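Local structure of flavoredoxin (Methanosarcina acetivorans, 3BNK) at residues 98-103 against 107-112; 77-82 against 94-99. The protein binds flavin mononucleotide as its cofactor and probably serves in electron transport. All coordinates share one frame; numbering follows the deposited sequence.

Overall arrangement
Interaction 1 (98-103 against 107-112) is a short beta hairpin, and interaction 2 (77-82 against 94-99) places helix 77-83 against the loop that leads into the first strand of that hairpin; the two share Glu98 and Val99, and their centres lie about 12 Å apart. Both reach the second subunit. The hairpin rests on backbone hydrogen bonds, with Pro108, Met109 and Ile110 on its buried 107-110 arm and the exposed Glu98 and Lys111 at one end. The helix-loop contact is smaller and made by side chains, Phe97 buried and Lys79, Tyr82 and Leu96 partly exposed, with a single hydrogen bond to a backbone carbonyl. Phe97 joins them, its CB packing on Ile110 and Glu112.

Interaction 1. Residues 98-103 against 107-112; sequences EVFYGE and APMIKE
Met109 N donates to Phe100 O at 2.8 Å, and Phe100 N returns the bond to Met109 O, making these two a hydrogen-bonded antiparallel pair. On one side of the pair a water bridges Gly102 N and Ala107 O. On the other, Glu98 O accepts Lys111 N at 2.9 Å in a nearly straight bond. The backbone N of Glu98 faces the carboxylate of Glu112, which receives it chiefly through OE1 at 3.1 Å, met on the syn side, with a weak second bond to OE2. Glu112 reaches it because its chain bends at CB-CG (chi2 100°).

Phe100 and Met109 also meet through their side chains. Met109 CB lies over one face of the Phe100 ring, 3.8 Å from its centroid, a CH-pi contact; SD approaches obliquely as a Met-aromatic contact, and the bend at chi3 (-72°) carries CE on to Gly102 N. The flexible thioether thus follows both ring and backbone. The aliphatic part of Lys111 runs past the same ring, CG 3.5 Å from Phe100 CD2. With Phe100 replaced by an alanine, Met109 CB and SD would probably lose their aromatic partner, and a gap would open beside Lys111 CG where Phe100 CD2 had lain.

On the face of the hairpin that carries Val99 and Ile110, Val99 CG1 packs on Pro108 CB, which also touches Tyr101 CZ; Tyr101 OH bonds to Asn24.

The 107-112 side of the hairpin lies against the main sheet: Met109 touches strands 66-71 and 115-126, and Ile110 reaches Leu20 and Leu31 of strands 16-25 and 28-41.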
ATOM      1  N   GLU B  98     -14.576  16.762 -12.711  1.00 27.59           N
ATOM      2  CA  GLU B  98     -15.998  16.446 -12.787  1.00 27.71           C
ATOM      3  C   GLU B  98     -16.308  15.460 -11.667  1.00 26.30           C
ATOM      4  O   GLU B  98     -15.759  14.355 -11.625  1.00 25.57           O
ATOM      5  CB  GLU B  98     -16.367  15.819 -14.137  1.00 27.87           C
ATOM      6  CG  GLU B  98     -16.464  16.774 -15.318  1.00 29.70           C
ATOM      7  CD  GLU B  98     -16.894  16.068 -16.609  1.00 30.44           C
ATOM      8  OE1 GLU B  98     -17.809  16.590 -17.294  1.00 33.54           O
ATOM      9  OE2 GLU B  98     -16.332  14.983 -16.927  1.00 33.35           O
ATOM     10  N   VAL B  99     -17.190  15.863 -10.760  1.00 25.27           N
ATOM     11  CA  VAL B  99     -17.485  15.057  -9.581  1.00 24.10           C
ATOM     12  C   VAL B  99     -18.823  14.318  -9.697  1.00 23.32           C
ATOM     13  O   VAL B  99     -19.838  14.894 -10.099  1.00 23.57           O
ATOM     14  CB  VAL B  99     -17.413  15.910  -8.276  1.00 24.20           C
ATOM     15  CG1 VAL B  99     -17.868  15.099  -7.055  1.00 23.28           C
ATOM     16  CG2 VAL B  99     -15.996  16.450  -8.073  1.00 22.72           C
ATOM     17  N   PHE B 100     -18.799  13.037  -9.351  1.00 22.50           N
ATOM     18  CA  PHE B 100     -20.014  12.238  -9.225  1.00 22.01           C
ATOM     19  C   PHE B 100     -20.077  11.564  -7.850  1.00 21.89           C
ATOM     20  O   PHE B 100     -19.051  11.269  -7.230  1.00 22.24           O
ATOM     21  CB  PHE B 100     -20.158  11.226 -10.387  1.00 21.40           C
ATOM     22  CG  PHE B 100     -19.275  10.001 -10.271  1.00 21.19           C
ATOM     23  CD1 PHE B 100     -19.816   8.774  -9.867  1.00 21.41           C
ATOM     24  CD2 PHE B 100     -17.915  10.057 -10.582  1.00 21.48           C
ATOM     25  CE1 PHE B 100     -19.018   7.630  -9.745  1.00 19.60           C
ATOM     26  CE2 PHE B 100     -17.112   8.915 -10.475  1.00 20.62           C
ATOM     27  CZ  PHE B 100     -17.674   7.701 -10.048  1.00 19.78           C
ATOM     28  N   TYR B 101     -21.297  11.355  -7.374  1.00 21.93           N
ATOM     29  CA  TYR B 101     -21.544  10.668  -6.124  1.00 21.41           C
ATOM     30  C   TYR B 101     -22.201   9.330  -6.406  1.00 21.82           C
ATOM     31  O   TYR B 101     -22.633   9.058  -7.536  1.00 21.69           O
ATOM     32  CB  TYR B 101     -22.419  11.534  -5.214  1.00 21.35           C
ATOM     33  CG  TYR B 101     -21.696  12.741  -4.647  1.00 20.21           C
ATOM     34  CD1 TYR B 101     -21.670  13.958  -5.348  1.00 20.46           C
ATOM     35  CD2 TYR B 101     -21.031  12.668  -3.423  1.00 17.42           C
ATOM     36  CE1 TYR B 101     -21.001  15.082  -4.831  1.00 20.82           C
ATOM     37  CE2 TYR B 101     -20.362  13.787  -2.891  1.00 18.38           C
ATOM     38  CZ  TYR B 101     -20.351  14.988  -3.604  1.00 20.20           C
ATOM     39  OH  TYR B 101     -19.697  16.096  -3.099  1.00 19.72           O
ATOM     40  N   GLY B 102     -22.244   8.486  -5.377  1.00 22.49           N
ATOM     41  CA  GLY B 102     -22.799   7.138  -5.501  1.00 22.56           C
ATOM     42  C   GLY B 102     -23.740   6.818  -4.363  1.00 22.31           C
ATOM     43  O   GLY B 102     -24.376   7.719  -3.810  1.00 21.93           O
ATOM     44  N   GLU B 103     -23.788   5.536  -3.998  1.00 22.70           N
ATOM     45  CA  GLU B 103     -24.770   4.993  -3.039  1.00 23.17           C
ATOM     46  C   GLU B 103     -24.697   5.616  -1.640  1.00 22.70           C
ATOM     47  O   GLU B 103     -25.716   5.734  -0.949  1.00 22.19           O
ATOM     48  CB  GLU B 103     -24.637   3.466  -2.937  1.00 23.28           C
ATOM     49  CG  GLU B 103     -24.984   2.691  -4.221  1.00 24.60           C
ATOM     50  CD  GLU B 103     -24.641   1.191  -4.153  1.00 25.07           C
ATOM     51  OE1 GLU B 103     -24.317   0.670  -3.060  1.00 27.26           O
ATOM     52  OE2 GLU B 103     -24.709   0.516  -5.209  1.00 29.26           O
ATOM     53  N   ALA B 107     -19.633  10.742  -0.506  1.00 18.72           N
ATOM     54  CA  ALA B 107     -18.228  10.576  -0.871  1.00 18.75           C
ATOM     55  C   ALA B 107     -17.998  10.970  -2.331  1.00 18.51           C
ATOM     56  O   ALA B 107     -18.346  10.235  -3.245  1.00 18.66           O
ATOM     57  CB  ALA B 107     -17.750   9.161  -0.595  1.00 18.45           C
ATOM     58  N   PRO B 108     -17.382  12.138  -2.548  1.00 18.93           N
ATOM     59  CA  PRO B 108     -17.239  12.644  -3.905  1.00 18.84           C
ATOM     60  C   PRO B 108     -16.194  11.847  -4.692  1.00 18.80           C
ATOM     61  O   PRO B 108     -15.094  11.595  -4.199  1.00 18.34           O
ATOM     62  CB  PRO B 108     -16.816  14.107  -3.689  1.00 19.08           C
ATOM     63  CG  PRO B 108     -16.102  14.107  -2.381  1.00 18.21           C
ATOM     64  CD  PRO B 108     -16.750  13.019  -1.548  1.00 18.59           C
ATOM     65  N   MET B 109     -16.567  11.435  -5.904  1.00 19.11           N
ATOM     66  CA  MET B 109     -15.684  10.643  -6.764  1.00 19.43           C
ATOM     67  C   MET B 109     -15.362  11.391  -8.051  1.00 18.84           C
ATOM     68  O   MET B 109     -16.102  12.285  -8.460  1.00 18.74           O
ATOM     69  CB  MET B 109     -16.299   9.275  -7.062  1.00 19.38           C
ATOM     70  CG  MET B 109     -16.296   8.354  -5.863  1.00 19.23           C
ATOM     71  SD  MET B 109     -17.261   6.851  -6.110  1.00 20.72           S
ATOM     72  CE  MET B 109     -18.940   7.501  -6.060  1.00 20.91           C
ATOM     73  N   ILE B 110     -14.247  11.028  -8.669  1.00 19.04           N
ATOM     74  CA  ILE B 110     -13.716  11.767  -9.824  1.00 19.23           C
ATOM     75  C   ILE B 110     -13.997  11.030 -11.132  1.00 19.50           C
ATOM     76  O   ILE B 110     -13.512   9.915 -11.347  1.00 19.71           O
ATOM     77  CB  ILE B 110     -12.194  12.016  -9.703  1.00 18.99           C
ATOM     78  CG1 ILE B 110     -11.871  12.831  -8.445  1.00 18.49           C
ATOM     79  CG2 ILE B 110     -11.660  12.746 -10.966  1.00 17.62           C
ATOM     80  CD1 ILE B 110     -10.400  12.849  -8.086  1.00 17.28           C
ATOM     81  N   LYS B 111     -14.759  11.668 -12.012  1.00 20.14           N
ATOM     82  CA  LYS B 111     -15.198  11.027 -13.254  1.00 21.20           C
ATOM     83  C   LYS B 111     -14.029  10.581 -14.131  1.00 20.98           C
ATOM     84  O   LYS B 111     -14.078   9.521 -14.752  1.00 21.00           O
ATOM     85  CB  LYS B 111     -16.131  11.960 -14.040  1.00 21.39           C
ATOM     86  CG  LYS B 111     -17.530  12.003 -13.486  1.00 24.36           C
ATOM     87  CD  LYS B 111     -18.367  13.115 -14.103  1.00 27.62           C
ATOM     88  CE  LYS B 111     -19.790  13.100 -13.564  1.00 28.16           C
ATOM     89  NZ  LYS B 111     -20.629  14.148 -14.228  1.00 29.31           N
ATOM     90  N   GLU B 112     -12.976  11.399 -14.158  1.00 20.97           N
ATOM     91  CA  GLU B 112     -11.844  11.186 -15.050  1.00 21.32           C
ATOM     92  C   GLU B 112     -10.919  10.039 -14.586  1.00 20.82           C
ATOM     93  O   GLU B 112     -10.222   9.427 -15.401  1.00 20.80           O
ATOM     94  CB  GLU B 112     -11.093  12.505 -15.260  1.00 21.56           C
ATOM     95  CG  GLU B 112     -12.000  13.660 -15.804  1.00 23.78           C
ATOM     96  CD  GLU B 112     -12.497  14.688 -14.743  1.00 24.47           C
ATOM     97  OE1 GLU B 112     -13.045  14.309 -13.698  1.00 23.51           O
ATOM     98  OE2 GLU B 112     -12.370  15.906 -14.985  1.00 27.71           O
TER
HETATM   99  O   HOH W   1     -20.806   8.898  -2.941  1.00 16.38           O

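Interaction 2. Residues 77-82 against 94-99; sequences VKKTDY and SGLFEV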
ATOM      1  N   VAL B  77      -0.994  13.531 -13.997  1.00 21.79           N
ATOM      2  CA  VAL B  77       0.066  13.804 -13.001  1.00 22.33           C
ATOM      3  C   VAL B  77      -0.038  15.175 -12.330  1.00 22.13           C
ATOM      4  O   VAL B  77      -0.013  15.251 -11.105  1.00 22.37           O
ATOM      5  CB  VAL B  77       1.541  13.598 -13.543  1.00 22.71           C
ATOM      6  CG1 VAL B  77       1.763  12.176 -13.979  1.00 24.53           C
ATOM      7  CG2 VAL B  77       1.891  14.540 -14.704  1.00 21.74           C
ATOM      8  N   LYS B  78      -0.189  16.236 -13.129  1.00 22.26           N
ATOM      9  CA  LYS B  78      -0.196  17.615 -12.619  1.00 22.33           C
ATOM     10  C   LYS B  78      -1.368  17.961 -11.702  1.00 21.89           C
ATOM     11  O   LYS B  78      -1.151  18.451 -10.596  1.00 21.24           O
ATOM     12  CB  LYS B  78      -0.101  18.635 -13.760  1.00 22.74           C
ATOM     13  CG  LYS B  78       1.264  18.677 -14.419  1.00 24.56           C
ATOM     14  CD  LYS B  78       1.331  19.706 -15.530  1.00 27.37           C
ATOM     15  CE  LYS B  78       2.575  19.518 -16.385  1.00 29.52           C
ATOM     16  NZ  LYS B  78       2.229  19.754 -17.841  1.00 32.63           N
ATOM     17  N   LYS B  79      -2.598  17.723 -12.165  1.00 21.37           N
ATOM     18  CA  LYS B  79      -3.799  17.915 -11.327  1.00 21.19           C
ATOM     19  C   LYS B  79      -3.695  17.115 -10.033  1.00 20.04           C
ATOM     20  O   LYS B  79      -4.027  17.624  -8.952  1.00 19.62           O
ATOM     21  CB  LYS B  79      -5.072  17.509 -12.076  1.00 21.28           C
ATOM     22  CG  LYS B  79      -5.670  18.565 -12.980  1.00 21.95           C
ATOM     23  CD  LYS B  79      -7.055  18.148 -13.470  1.00 23.10           C
ATOM     24  CE  LYS B  79      -7.686  19.230 -14.364  1.00 26.42           C
ATOM     25  NZ  LYS B  79      -8.985  18.780 -14.957  1.00 28.19           N
ATOM     26  N   THR B  80      -3.224  15.872 -10.157  1.00 19.40           N
ATOM     27  CA  THR B  80      -2.996  14.989  -9.013  1.00 18.66           C
ATOM     28  C   THR B  80      -2.028  15.614  -8.005  1.00 18.47           C
ATOM     29  O   THR B  80      -2.363  15.763  -6.825  1.00 17.79           O
ATOM     30  CB  THR B  80      -2.480  13.582  -9.449  1.00 18.71           C
ATOM     31  OG1 THR B  80      -3.420  12.981 -10.342  1.00 18.80           O
ATOM     32  CG2 THR B  80      -2.290  12.666  -8.232  1.00 18.07           C
ATOM     33  N   ASP B  81      -0.842  15.990  -8.483  1.00 18.32           N
ATOM     34  CA  ASP B  81       0.190  16.589  -7.636  1.00 18.69           C
ATOM     35  C   ASP B  81      -0.296  17.885  -6.974  1.00 18.79           C
ATOM     36  O   ASP B  81      -0.034  18.125  -5.785  1.00 18.18           O
ATOM     37  CB  ASP B  81       1.445  16.843  -8.458  1.00 18.87           C
ATOM     38  CG  ASP B  81       2.677  16.969  -7.606  1.00 19.68           C
ATOM     39  OD1 ASP B  81       2.934  16.069  -6.772  1.00 19.33           O
ATOM     40  OD2 ASP B  81       3.385  17.981  -7.770  1.00 21.41           O
ATOM     41  N   TYR B  82      -1.022  18.693  -7.749  1.00 19.11           N
ATOM     42  CA  TYR B  82      -1.652  19.920  -7.286  1.00 19.90           C
ATOM     43  C   TYR B  82      -2.566  19.689  -6.084  1.00 19.90           C
ATOM     44  O   TYR B  82      -2.613  20.504  -5.163  1.00 19.65           O
ATOM     45  CB  TYR B  82      -2.435  20.577  -8.427  1.00 20.52           C
ATOM     46  CG  TYR B  82      -3.189  21.832  -8.014  1.00 22.28           C
ATOM     47  CD1 TYR B  82      -2.494  22.990  -7.628  1.00 22.12           C
ATOM     48  CD2 TYR B  82      -4.593  21.865  -8.006  1.00 23.02           C
ATOM     49  CE1 TYR B  82      -3.166  24.142  -7.251  1.00 23.00           C
ATOM     50  CE2 TYR B  82      -5.283  23.030  -7.624  1.00 23.17           C
ATOM     51  CZ  TYR B  82      -4.554  24.158  -7.241  1.00 23.57           C
ATOM     52  OH  TYR B  82      -5.193  25.318  -6.871  1.00 24.30           O
ATOM     53  N   SER B  94     -13.024  21.540  -5.240  1.00 29.27           N
ATOM     54  CA  SER B  94     -14.297  20.966  -5.733  1.00 29.97           C
ATOM     55  C   SER B  94     -14.519  21.133  -7.225  1.00 30.34           C
ATOM     56  O   SER B  94     -15.285  20.371  -7.820  1.00 31.12           O
ATOM     57  CB  SER B  94     -15.520  21.517  -4.977  1.00 29.79           C
ATOM     58  OG  SER B  94     -15.722  22.906  -5.201  1.00 29.60           O
ATOM     59  N   GLY B  95     -13.834  22.099  -7.833  1.00 30.47           N
ATOM     60  CA  GLY B  95     -14.036  22.402  -9.244  1.00 30.35           C
ATOM     61  C   GLY B  95     -12.986  21.897 -10.202  1.00 30.07           C
ATOM     62  O   GLY B  95     -13.127  22.060 -11.414  1.00 30.52           O
ATOM     63  N   LEU B  96     -11.930  21.289  -9.667  1.00 30.11           N
ATOM     64  CA  LEU B  96     -10.809  20.816 -10.483  1.00 29.84           C
ATOM     65  C   LEU B  96     -11.222  19.683 -11.424  1.00 29.32           C
ATOM     66  O   LEU B  96     -10.735  19.591 -12.560  1.00 29.19           O
ATOM     67  CB  LEU B  96      -9.646  20.363  -9.589  1.00 30.35           C
ATOM     68  CG  LEU B  96      -8.200  20.769  -9.918  1.00 31.18           C
ATOM     69  CD1 LEU B  96      -7.283  19.608  -9.614  1.00 32.08           C
ATOM     70  CD2 LEU B  96      -7.978  21.224 -11.363  1.00 32.24           C
ATOM     71  N   PHE B  97     -12.133  18.837 -10.940  1.00 28.59           N
ATOM     72  CA  PHE B  97     -12.566  17.633 -11.641  1.00 28.07           C
ATOM     73  C   PHE B  97     -14.088  17.640 -11.835  1.00 28.10           C
ATOM     74  O   PHE B  97     -14.799  18.441 -11.212  1.00 28.26           O
ATOM     75  CB  PHE B  97     -12.175  16.381 -10.840  1.00 27.66           C
ATOM     76  CG  PHE B  97     -10.700  16.280 -10.504  1.00 27.69           C
ATOM     77  CD1 PHE B  97     -10.264  16.416  -9.185  1.00 28.56           C
ATOM     78  CD2 PHE B  97      -9.758  16.014 -11.485  1.00 26.42           C
ATOM     79  CE1 PHE B  97      -8.899  16.305  -8.852  1.00 28.03           C
ATOM     80  CE2 PHE B  97      -8.399  15.910 -11.164  1.00 27.37           C
ATOM     81  CZ  PHE B  97      -7.974  16.048  -9.846  1.00 27.55           C
ATOM     82  N   GLU B  98     -14.576  16.762 -12.711  1.00 27.59           N
ATOM     83  CA  GLU B  98     -15.998  16.446 -12.787  1.00 27.71           C
ATOM     84  C   GLU B  98     -16.308  15.460 -11.667  1.00 26.30           C
ATOM     85  O   GLU B  98     -15.759  14.355 -11.625  1.00 25.57           O
ATOM     86  CB  GLU B  98     -16.367  15.819 -14.137  1.00 27.87           C
ATOM     87  CG  GLU B  98     -16.464  16.774 -15.318  1.00 29.70           C
ATOM     88  CD  GLU B  98     -16.894  16.068 -16.609  1.00 30.44           C
ATOM     89  OE1 GLU B  98     -17.809  16.590 -17.294  1.00 33.54           O
ATOM     90  OE2 GLU B  98     -16.332  14.983 -16.927  1.00 33.35           O
ATOM     91  N   VAL B  99     -17.190  15.863 -10.760  1.00 25.27           N
ATOM     92  CA  VAL B  99     -17.485  15.057  -9.581  1.00 24.10           C
ATOM     93  C   VAL B  99     -18.823  14.318  -9.697  1.00 23.32           C
ATOM     94  O   VAL B  99     -19.838  14.894 -10.099  1.00 23.57           O
ATOM     95  CB  VAL B  99     -17.413  15.910  -8.276  1.00 24.20           C
ATOM     96  CG1 VAL B  99     -17.868  15.099  -7.055  1.00 23.28           C
ATOM     97  CG2 VAL B  99     -15.996  16.450  -8.073  1.00 22.72           C
TER
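Helix 77-83 packs through one side against the loop that enters strand 99-100, and Lys79 makes most of the contact from the helix side, Leu96 from the loop. The lysine chain stays extended beyond CG and runs antiparallel to the side chain of Leu96, so that NZ donates to Leu96 O at 3.1 Å, nearly in line with the carbonyl. A long lysine suits this place: its methylenes pack on apolar neighbours while the ammonium group satisfies a backbone oxygen.

Along that chain, CE lies 3.6 Å from Leu96 CD2, and CD approaches Phe97 CE2 obliquely at 3.5 Å. The branched end of Leu96 serves two helix residues, CD2 meeting Lys79 and CD1 sitting at the edge of the Tyr82 ring, 3.9 Å from CD2 of Tyr82. The tyrosine lies one turn on from Lys79, which brings both onto the same side of the helix. Phe97 also reaches Leu20 and Leu31 of the main sheet, as befits a large apolar ring.

Asp81, on the same helix, touches the flavin and bonds to backbone N atoms of Leu180, Lys181 and Gly183 of the second subunit. The arrangement is thus helix-to-loop packing beside the FMN pocket of a flavin reductase-like domain.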